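Local coordinates for nucleoprotein (Human coronavirus NL63, PDB 5N4K) that probably packages the viral RNA genome into a helical ribonucleocapsid, the chain here being its N-terminal, RNA-binding domain, at residues 33-38 and 133-138; 64-69 and 84-89; 91-96 and 119-124. All blocks are in the same frame, centred on the assembly; numbering follows the deposited sequence. Where two conformers were deposited one is given.

Interaction 1 (33-38 and 133-138); sequences MPLLVS and LEPKFS
Leu-35 places CG beside its backbone N, anti to the carbonyl carbon (chi1 -52°), and with chi2 extended its two methyls divide between two partners on 133-138. CD2 meets CG of Pro-135 at 4.1 Å, the two side chains running antiparallel past one another, while CD1 comes to 4.3 Å from CZ of Phe-137, approaching that ring obliquely. Met-33 contributes mainly the root of its side chain: its CB lies 4.1 Å from CD of Pro-135. Adjacent ring atoms of Pro-135, CD and CG, thus meet Met-33 and Leu-35, and CG also sits 3.7 Å from Met-33 O. In the N-terminal domain of the coronavirus nucleocapsid protein this packing lays a long irregular loop against the start of strand 35-37 of the antiparallel core sheet. Leu-51 and Trp-66 extend the apolar cluster, each touching both Leu-35 and Phe-137. One backbone hydrogen bond fixes the near end: Met-33 N donates to Leu-133 O over 2.8 Å with an N-H...O angle of 159°, the donor standing 38° above the carbonyl plane and therefore not on a lone pair.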
# COMPACT_ATOMS: atom_id res chain seq x y z
N MET A 33 -12.46 -2.70 -10.14
CA MET A 33 -11.51 -3.73 -10.45
C MET A 33 -10.16 -3.14 -10.82
O MET A 33 -10.10 -2.05 -11.39
CB MET A 33 -12.04 -4.63 -11.61
CG MET A 33 -13.20 -5.55 -11.15
SD MET A 33 -12.78 -6.74 -9.88
CE MET A 33 -11.77 -7.91 -10.81
N PRO A 34 -9.07 -3.86 -10.57
CA PRO A 34 -7.74 -3.40 -11.00
C PRO A 34 -7.54 -3.52 -12.49
O PRO A 34 -8.27 -4.25 -13.21
CB PRO A 34 -6.79 -4.29 -10.24
CG PRO A 34 -7.56 -5.56 -10.03
CD PRO A 34 -8.98 -5.16 -9.90
N LEU A 35 -6.48 -2.87 -12.97
CA LEU A 35 -5.92 -3.14 -14.27
C LEU A 35 -4.65 -3.96 -14.04
O LEU A 35 -3.97 -3.89 -12.99
CB LEU A 35 -5.55 -1.88 -15.03
CG LEU A 35 -6.67 -0.89 -15.13
CD1 LEU A 35 -6.14 0.39 -15.84
CD2 LEU A 35 -7.87 -1.47 -15.80
N LEU A 36 -4.27 -4.70 -15.10
CA LEU A 36 -3.04 -5.43 -15.14
C LEU A 36 -2.05 -4.68 -16.07
O LEU A 36 -2.45 -4.25 -17.14
CB LEU A 36 -3.42 -6.85 -15.72
CG LEU A 36 -2.37 -7.85 -15.48
CD1 LEU A 36 -2.27 -8.26 -13.99
CD2 LEU A 36 -2.73 -9.06 -16.37
N VAL A 37 -0.80 -4.59 -15.66
CA VAL A 37 0.23 -3.93 -16.46
C VAL A 37 1.14 -4.99 -17.03
O VAL A 37 1.98 -5.54 -16.32
CB VAL A 37 1.05 -2.95 -15.65
CG1 VAL A 37 1.91 -2.13 -16.57
CG2 VAL A 37 0.16 -1.95 -14.93
N SER A 38 0.93 -5.30 -18.33
CA SER A 38 1.75 -6.34 -18.96
C SER A 38 2.96 -5.66 -19.65
O SER A 38 3.27 -4.44 -19.41
CB SER A 38 0.86 -7.18 -19.86
OG SER A 38 -0.15 -7.83 -19.05
N LEU A 133 -16.54 -2.40 -9.29
CA LEU A 133 -17.04 -2.22 -10.66
C LEU A 133 -15.95 -2.36 -11.67
O LEU A 133 -14.83 -1.97 -11.47
CB LEU A 133 -17.63 -0.85 -10.74
CG LEU A 133 -18.74 -0.46 -9.73
CD1 LEU A 133 -18.80 1.03 -9.63
CD2 LEU A 133 -20.07 -0.92 -10.27
N GLU A 134 -16.25 -2.81 -12.89
CA GLU A 134 -15.34 -2.80 -13.95
C GLU A 134 -15.17 -1.32 -14.37
O GLU A 134 -16.13 -0.56 -14.64
CB GLU A 134 -15.93 -3.55 -15.20
CG GLU A 134 -15.02 -3.39 -16.42
CD GLU A 134 -15.31 -4.38 -17.52
OE1 GLU A 134 -16.00 -3.96 -18.47
OE2 GLU A 134 -14.82 -5.52 -17.40
N PRO A 135 -13.91 -0.82 -14.42
CA PRO A 135 -13.71 0.59 -14.80
C PRO A 135 -13.85 0.84 -16.28
O PRO A 135 -13.27 0.09 -17.06
CB PRO A 135 -12.30 0.83 -14.32
CG PRO A 135 -11.58 -0.43 -14.43
CD PRO A 135 -12.65 -1.48 -14.10
N LYS A 136 -14.58 1.86 -16.64
CA LYS A 136 -14.73 2.26 -18.06
C LYS A 136 -14.09 3.65 -18.20
O LYS A 136 -14.17 4.46 -17.25
CB LYS A 136 -16.22 2.36 -18.40
CG LYS A 136 -16.93 1.02 -18.30
CD LYS A 136 -16.77 0.25 -19.57
CE LYS A 136 -17.85 0.80 -20.53
NZ LYS A 136 -17.61 1.04 -21.99
N PHE A 137 -13.60 3.91 -19.41
CA PHE A 137 -12.80 5.10 -19.72
C PHE A 137 -13.31 5.84 -20.94
O PHE A 137 -13.91 5.23 -21.88
CB PHE A 137 -11.36 4.76 -19.86
CG PHE A 137 -10.78 4.01 -18.66
CD1 PHE A 137 -10.51 4.66 -17.48
CD2 PHE A 137 -10.58 2.65 -18.73
CE1 PHE A 137 -9.99 3.97 -16.38
CE2 PHE A 137 -10.09 1.95 -17.61
CZ PHE A 137 -9.81 2.64 -16.46
N SER A 138 -12.94 7.08 -21.01
CA SER A 138 -13.17 8.00 -22.17
C SER A 138 -12.11 7.93 -23.25
O SER A 138 -12.20 8.59 -24.32
CB SER A 138 -13.15 9.48 -21.60
OG SER A 138 -14.06 9.62 -20.62

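Interaction 2 (64-69 and 84-89); sequences GYWNVQ and PKVHFY. With SO4 (sulfate ion), chain F.
Gln-69 and His-87 join across the two strands through a hydrogen bond in which His-87 NE2 donates to Gln-69 OE1, 3.1 Å long and nearly straight at 168°. The acceptor lies in the imidazole plane, and amide and ring planes are 25° apart, a geometry that helps hold both flat groups in rotation. The other end of the amide turns to a sulfate ion, probably from the crystallisation liquor: Gln-69 NE2 lies 3.2 Å from sulfate O3 and makes a weak second bond to O2. Lys-85, extended beyond CG beside the Gln-69 chain, brings NZ to 2.6 Å from sulfate O2; Arg-71 also binds this anion. A basic, amide-lined site of this kind is consistent with phosphate recognition in an RNA-binding domain.

Six backbone hydrogen bonds pair the segments as antiparallel arms of the hairpin 63-73/80-90, at the centre of the core sheet. Tyr-65/Tyr-89, Asn-67/His-87 and Gln-69/Lys-85 are the hydrogen-bonded pairs; Trp-66/Phe-88 and Val-68/Val-86 are non-hydrogen-bonded.

On the face bearing Trp-66, CB of Phe-88 sits over the indole six-membered ring, 3.5 Å from its centroid and 6° off the normal, while the Phe-88 ring turns its edge to the five-membered ring in a T-shaped pair. Val-86 CG2 packs at 3.6 Å against Trp-66 CE3. On the opposite face, Tyr-89 CB lies over the Tyr-65 ring, 4.0 Å from its centroid, and the two phenol planes are similarly inclined but displaced, with little overlap. Tyr-65 OH is hydrogen-bonded to Thr-93 O and His-96 N of a neighbouring loop, and a water links Asn-67 ND2 to Tyr-89 OH.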
# COMPACT_ATOMS: atom_id res chain seq x y z
N GLY A 64 -7.37 11.41 -9.13
CA GLY A 64 -6.93 10.49 -8.11
C GLY A 64 -5.67 9.84 -8.53
O GLY A 64 -4.80 10.42 -9.18
N TYR A 65 -5.52 8.57 -8.09
CA TYR A 65 -4.28 7.84 -8.36
C TYR A 65 -4.53 6.34 -8.56
O TYR A 65 -5.52 5.81 -8.05
CB TYR A 65 -3.18 8.03 -7.21
CG TYR A 65 -3.70 7.60 -5.84
CD1 TYR A 65 -4.47 8.42 -5.04
CD2 TYR A 65 -3.44 6.31 -5.35
CE1 TYR A 65 -4.94 8.02 -3.77
CE2 TYR A 65 -3.88 5.91 -4.13
CZ TYR A 65 -4.64 6.74 -3.36
OH TYR A 65 -5.16 6.27 -2.17
N TRP A 66 -3.59 5.75 -9.28
CA TRP A 66 -3.45 4.28 -9.40
C TRP A 66 -2.32 3.84 -8.50
O TRP A 66 -1.25 4.36 -8.58
CB TRP A 66 -3.24 3.88 -10.83
CG TRP A 66 -4.37 4.12 -11.74
CD1 TRP A 66 -4.63 5.26 -12.45
CD2 TRP A 66 -5.46 3.23 -12.04
NE1 TRP A 66 -5.75 5.14 -13.17
CE2 TRP A 66 -6.31 3.91 -12.94
CE3 TRP A 66 -5.81 1.97 -11.61
CZ2 TRP A 66 -7.47 3.31 -13.44
CZ3 TRP A 66 -6.98 1.36 -12.09
CH2 TRP A 66 -7.79 2.04 -12.97
N ASN A 67 -2.60 2.88 -7.64
CA ASN A 67 -1.62 2.36 -6.66
C ASN A 67 -1.11 0.98 -7.18
O ASN A 67 -1.92 0.08 -7.41
CB ASN A 67 -2.30 2.16 -5.30
CG ASN A 67 -1.33 2.08 -4.19
OD1 ASN A 67 -0.34 2.77 -4.19
ND2 ASN A 67 -1.64 1.21 -3.25
N VAL A 68 0.16 0.88 -7.35
CA VAL A 68 0.77 -0.36 -7.84
C VAL A 68 0.86 -1.41 -6.77
O VAL A 68 1.34 -1.12 -5.65
CB VAL A 68 2.13 -0.03 -8.45
CG1 VAL A 68 2.91 -1.30 -8.87
CG2 VAL A 68 2.10 0.95 -9.58
N GLN A 69 0.46 -2.61 -7.14
CA GLN A 69 0.58 -3.86 -6.33
C GLN A 69 1.62 -4.76 -7.08
O GLN A 69 1.32 -5.22 -8.18
CB GLN A 69 -0.80 -4.53 -6.31
CG GLN A 69 -0.91 -5.89 -5.55
CD GLN A 69 -2.08 -6.76 -5.88
OE1 GLN A 69 -3.11 -6.35 -6.43
NE2 GLN A 69 -1.96 -8.03 -5.48
N PRO A 84 2.32 -6.54 -12.60
CA PRO A 84 1.70 -5.85 -11.47
C PRO A 84 0.26 -5.50 -11.73
O PRO A 84 -0.17 -5.39 -12.88
CB PRO A 84 2.55 -4.59 -11.28
CG PRO A 84 3.27 -4.42 -12.50
CD PRO A 84 3.41 -5.76 -13.19
N LYS A 85 -0.51 -5.32 -10.67
CA LYS A 85 -1.83 -4.77 -10.75
C LYS A 85 -1.80 -3.32 -10.26
O LYS A 85 -0.92 -2.91 -9.52
CB LYS A 85 -2.85 -5.57 -9.96
CG LYS A 85 -3.26 -6.87 -10.66
CD LYS A 85 -4.16 -7.70 -9.75
CE LYS A 85 -4.41 -9.00 -10.48
NZ LYS A 85 -5.15 -9.97 -9.61
N VAL A 86 -2.74 -2.54 -10.76
CA VAL A 86 -2.96 -1.18 -10.27
C VAL A 86 -4.41 -1.01 -9.87
O VAL A 86 -5.33 -1.45 -10.59
CB VAL A 86 -2.52 -0.10 -11.30
CG1 VAL A 86 -1.01 -0.06 -11.43
CG2 VAL A 86 -3.17 -0.29 -12.68
N HIS A 87 -4.64 -0.32 -8.75
CA HIS A 87 -6.01 -0.05 -8.28
C HIS A 87 -6.23 1.45 -8.16
O HIS A 87 -5.34 2.17 -7.66
CB HIS A 87 -6.22 -0.68 -6.89
CG HIS A 87 -6.01 -2.16 -6.81
ND1 HIS A 87 -7.07 -3.01 -6.79
CD2 HIS A 87 -4.90 -2.86 -6.72
CE1 HIS A 87 -6.61 -4.24 -6.76
NE2 HIS A 87 -5.30 -4.20 -6.69
N PHE A 88 -7.41 1.91 -8.58
CA PHE A 88 -7.66 3.35 -8.63
C PHE A 88 -8.35 3.81 -7.37
O PHE A 88 -9.32 3.17 -6.87
CB PHE A 88 -8.61 3.67 -9.81
CG PHE A 88 -9.02 5.12 -9.79
CD1 PHE A 88 -8.16 6.07 -10.32
CD2 PHE A 88 -10.20 5.53 -9.22
CE1 PHE A 88 -8.46 7.42 -10.25
CE2 PHE A 88 -10.52 6.88 -9.14
CZ PHE A 88 -9.64 7.80 -9.64
N TYR A 89 -7.96 4.97 -6.89
CA TYR A 89 -8.59 5.64 -5.77
C TYR A 89 -8.69 7.12 -6.08
O TYR A 89 -7.79 7.75 -6.59
CB TYR A 89 -7.74 5.46 -4.51
CG TYR A 89 -7.55 4.03 -4.11
CD1 TYR A 89 -6.48 3.30 -4.58
CD2 TYR A 89 -8.45 3.44 -3.22
CE1 TYR A 89 -6.31 1.94 -4.21
CE2 TYR A 89 -8.27 2.12 -2.90
CZ TYR A 89 -7.26 1.46 -3.40
OH TYR A 89 -7.04 0.07 -3.01
S SO4 F . -3.38 -11.36 -6.84
O1 SO4 F . -2.10 -11.97 -7.25
O2 SO4 F . -3.63 -10.07 -7.50
O3 SO4 F . -3.15 -10.98 -5.44
O4 SO4 F . -4.59 -12.20 -7.09
O HOH W 1 -3.96 -0.64 -3.52

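Interaction 3 (91-96 and 119-124); sequences LGTGPH and VNTSLG
Leu-91 opens a contact between two irregular loops of the nucleocapsid N-terminal domain: 91-96 leaves core strand 80-90, and the loop 119-124 is part of the long connection between strands 108-112 and 145-147. The Leu-91 side chain, with CG anti to the backbone N (chi1 -176°), carries CD2 to 3.4 Å from Val-119 O. The carbonyl oxygen of Leu-91 is gripped twice by one residue: Thr-121 N donates over 3.0 Å at 171°, and Thr-121 OG1 donates over 3.1 Å. The two donors come from opposite faces of the carbonyl plane, so the carbonyl is held from two directions. Gly-92 follows at positive phi, and the Asn-120 side chain turns across it, putting OD1 3.2 Å from the Gly-92 CA. Thr-93 points its CB toward the second loop and lays CG2 3.7 Å from Thr-121 OG1. Its hydroxyl is hydrogen-bonded to Tyr-90 O and also accepts a hydrogen bond from a water 2.7 Å from OG1. That same water donates to Gly-124 O over 3.2 Å, while CG2 of Thr-93 touches this carbonyl oxygen directly at 3.3 Å.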
# COMPACT_ATOMS: atom_id res chain seq x y z
N LEU A 91 -8.78 11.11 -5.29
CA LEU A 91 -7.92 11.97 -4.49
C LEU A 91 -8.52 12.13 -3.09
O LEU A 91 -9.69 12.40 -2.92
CB LEU A 91 -7.75 13.34 -5.18
CG LEU A 91 -6.79 14.31 -4.48
CD1 LEU A 91 -5.38 13.83 -4.43
CD2 LEU A 91 -6.84 15.60 -5.29
N GLY A 92 -7.66 11.95 -2.07
CA GLY A 92 -8.11 12.03 -0.67
C GLY A 92 -8.83 10.85 -0.16
O GLY A 92 -9.43 10.93 0.94
N THR A 93 -8.71 9.71 -0.86
CA THR A 93 -9.27 8.44 -0.44
C THR A 93 -8.21 7.38 -0.61
O THR A 93 -7.16 7.66 -1.14
CB THR A 93 -10.53 8.07 -1.22
OG1 THR A 93 -10.15 7.55 -2.53
CG2 THR A 93 -11.50 9.30 -1.41
N GLY A 94 -8.54 6.17 -0.15
CA GLY A 94 -7.65 5.00 -0.36
C GLY A 94 -6.47 4.95 0.58
O GLY A 94 -6.41 5.69 1.58
N PRO A 95 -5.54 4.05 0.29
CA PRO A 95 -4.33 3.86 1.15
C PRO A 95 -3.49 5.06 1.22
O PRO A 95 -2.70 5.20 2.18
CB PRO A 95 -3.64 2.67 0.50
CG PRO A 95 -4.10 2.67 -0.94
CD PRO A 95 -5.51 3.15 -0.87
N HIS A 96 -3.52 5.97 0.24
CA HIS A 96 -2.75 7.22 0.19
C HIS A 96 -3.66 8.43 0.27
O HIS A 96 -3.41 9.44 -0.39
CB HIS A 96 -1.85 7.28 -1.04
CG HIS A 96 -0.89 6.15 -1.14
ND1 HIS A 96 0.13 5.98 -0.22
CD2 HIS A 96 -0.80 5.11 -1.98
CE1 HIS A 96 0.83 4.90 -0.55
NE2 HIS A 96 0.31 4.37 -1.62
N VAL A 119 -8.26 19.06 -5.03
CA VAL A 119 -8.63 18.97 -3.66
C VAL A 119 -9.23 17.61 -3.36
O VAL A 119 -9.78 16.94 -4.27
CB VAL A 119 -9.56 20.04 -3.17
CG1 VAL A 119 -8.97 21.41 -3.41
CG2 VAL A 119 -10.90 19.93 -3.77
N ASN A 120 -9.21 17.23 -2.11
CA ASN A 120 -9.71 15.94 -1.68
C ASN A 120 -11.17 15.84 -2.11
O ASN A 120 -12.00 16.75 -1.93
CB ASN A 120 -9.61 15.71 -0.20
CG ASN A 120 -8.20 15.53 0.23
OD1 ASN A 120 -7.35 15.18 -0.54
ND2 ASN A 120 -7.96 15.70 1.53
N THR A 121 -11.53 14.69 -2.65
CA THR A 121 -12.91 14.43 -3.05
C THR A 121 -13.77 13.95 -1.87
O THR A 121 -13.28 13.67 -0.80
CB THR A 121 -12.98 13.36 -4.17
OG1 THR A 121 -12.72 12.04 -3.59
CG2 THR A 121 -12.02 13.60 -5.28
N SER A 122 -15.07 13.89 -2.15
CA SER A 122 -16.09 13.55 -1.12
C SER A 122 -16.47 12.09 -1.14
O SER A 122 -17.41 11.68 -0.45
CB SER A 122 -17.35 14.43 -1.36
OG SER A 122 -18.02 14.04 -2.53
N LEU A 123 -15.80 11.28 -1.96
CA LEU A 123 -16.27 9.97 -2.38
C LEU A 123 -15.97 8.85 -1.45
O LEU A 123 -16.60 7.79 -1.61
CB LEU A 123 -15.79 9.67 -3.80
CG LEU A 123 -16.33 10.70 -4.81
CD1 LEU A 123 -15.77 10.47 -6.16
CD2 LEU A 123 -17.85 10.55 -4.94
N GLY A 124 -15.04 9.00 -0.52
CA GLY A 124 -14.69 7.93 0.36
C GLY A 124 -14.16 6.73 -0.36
O GLY A 124 -13.62 6.75 -1.42
O HOH W 2 -11.70 5.74 -3.81

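Interaction 2 lies near the middle of the domain, its centre about 3 Å from that of the chain, and the other two contacts sit on opposite sides of that centre. Interaction 1 joins it within the sheet: Leu-35 O and Val-86 N are 2.9 Å apart, Val-37 N and Pro-84 O 3.0 Å, both probable hydrogen bonds. Interaction 3 meets it through one phenol, Tyr-65 OH lying 2.6 Å from Thr-93 O and 2.9 Å from His-96 N. Interactions 1 and 3 stay about 11 Å apart between nearest atoms. Interaction 2 binds a sulfate directly, the Met-33 side chain of interaction 1 lies about 6 Å from one, and interactions 2 and 3 touch the second subunit.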